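Local structure of tapirin (6N2C) at residues 180-183 / 184-187. The protein probably binds cellulose at the surface of an extreme thermophile, through a zinc-containing beta-helical C-terminal domain that would attach the cell to plant biomass. Residues are numbered along the deposited sequence; the frame is centred on the assembly and turned at random.
Sequences IFDF and TTYG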
# COMPACT_ATOMS: atom_id res chain seq x y z
N ILE A 180 -1.66 -16.51 -3.25
CA ILE A 180 -0.49 -15.94 -2.58
C ILE A 180 0.57 -17.01 -2.24
O ILE A 180 1.76 -16.74 -2.21
CB ILE A 180 -0.93 -15.03 -1.41
CG1 ILE A 180 -1.42 -13.68 -2.01
CG2 ILE A 180 0.18 -14.75 -0.45
CD1 ILE A 180 -2.29 -12.86 -1.03
N PHE A 181 0.07 -18.24 -1.93
CA PHE A 181 0.96 -19.32 -1.50
C PHE A 181 1.33 -20.23 -2.63
O PHE A 181 2.06 -21.19 -2.38
CB PHE A 181 0.25 -20.15 -0.44
CG PHE A 181 -0.21 -19.31 0.71
CD1 PHE A 181 0.65 -18.88 1.68
CD2 PHE A 181 -1.54 -18.85 0.75
CE1 PHE A 181 0.20 -18.06 2.69
CE2 PHE A 181 -1.98 -18.06 1.76
CZ PHE A 181 -1.11 -17.65 2.73
N ASP A 182 0.92 -19.90 -3.84
CA ASP A 182 1.28 -20.64 -5.04
C ASP A 182 2.25 -19.86 -5.90
O ASP A 182 1.86 -18.94 -6.69
CB ASP A 182 0.03 -20.99 -5.79
CG ASP A 182 0.28 -21.82 -7.03
OD1 ASP A 182 1.40 -21.87 -7.53
OD2 ASP A 182 -0.78 -22.38 -7.58
N PHE A 183 3.53 -20.28 -5.83
CA PHE A 183 4.55 -19.52 -6.56
C PHE A 183 4.59 -19.72 -8.04
O PHE A 183 5.47 -19.18 -8.73
CB PHE A 183 5.90 -19.54 -5.79
CG PHE A 183 5.86 -18.71 -4.58
CD1 PHE A 183 6.18 -17.35 -4.66
CD2 PHE A 183 5.29 -19.22 -3.41
CE1 PHE A 183 5.99 -16.55 -3.56
CE2 PHE A 183 5.14 -18.44 -2.30
CZ PHE A 183 5.47 -17.05 -2.44
N THR A 184 3.64 -20.49 -8.62
CA THR A 184 3.49 -20.48 -10.05
C THR A 184 2.59 -19.29 -10.54
O THR A 184 2.32 -19.19 -11.79
CB THR A 184 2.85 -21.78 -10.62
OG1 THR A 184 1.49 -21.87 -10.21
CG2 THR A 184 3.66 -22.99 -10.17
N THR A 185 2.14 -18.46 -9.62
CA THR A 185 1.31 -17.27 -9.93
C THR A 185 2.06 -15.95 -9.79
O THR A 185 1.45 -14.90 -9.73
CB THR A 185 0.02 -17.23 -9.07
OG1 THR A 185 0.31 -16.92 -7.71
CG2 THR A 185 -0.70 -18.58 -9.15
N TYR A 186 3.38 -16.04 -9.67
CA TYR A 186 4.24 -14.85 -9.48
C TYR A 186 5.03 -14.51 -10.69
O TYR A 186 5.77 -15.36 -11.24
CB TYR A 186 5.16 -15.00 -8.23
CG TYR A 186 4.46 -14.83 -6.89
CD1 TYR A 186 3.57 -15.77 -6.43
CD2 TYR A 186 4.76 -13.78 -6.09
CE1 TYR A 186 2.93 -15.64 -5.21
CE2 TYR A 186 4.20 -13.67 -4.83
CZ TYR A 186 3.27 -14.59 -4.40
OH TYR A 186 2.69 -14.46 -3.16
N GLY A 187 4.98 -13.26 -11.12
CA GLY A 187 5.73 -12.83 -12.24
C GLY A 187 7.13 -12.34 -11.91
O GLY A 187 8.06 -12.46 -12.72
O HOH W 1 5.63 -17.99 -11.30
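F183, inside an Asx turn and overlapping beta-turn that start at D182, stacks on Y186, the first residue of strand 186-190 of the parallel beta-helix. The packing is tight at the rings, which form an offset stack with centroids 4.2 Å apart and planes 22° from parallel. The overlap is asymmetric: F183 CE1 sits over the centre of the tyrosine ring, 3.5 Å from Y186 CZ, whereas Y186 CE1 lies toward the rim of the phenylalanine. Both aromatic side chains place CG anti to their own carbonyl carbon (chi1 -72° in F183), which brings the ring from within the turn against that of the residue just after it. Phenylalanine suits its place as a wholly apolar plate, its ring also meeting P462 and I466, while Y186 packs on Y208 of the adjacent strand 206-209 and I233 of the next one.

The other side of the turn is polar, and the partly exposed D182 is its least buried member. An aspartate can hold the turn here because OD1 accepts two bonds from T184: the backbone N at 2.8 Å closes the Asx turn, and OG1 at 2.7 Å adds a second grip from the same face of the carboxylate. The backbone N would come with almost any residue; what threonine adds is the OG1 donor. The beta-turn is closed by T185 N to D182 O, 3.0 Å, with the donor above the carbonyl plane. The hydroxyl of T185 ties the turn onward to N179 and N206. A water donates to both F183 O and Y186 O, joining the two carbonyls.

Tyrosine gives the stack a polar end: the hydroxyl of this buried residue reaches back to the 3-10 segment before the turn, and Y186 OH donates to I180 O at 2.6 Å, in the carbonyl plane and on a lone pair.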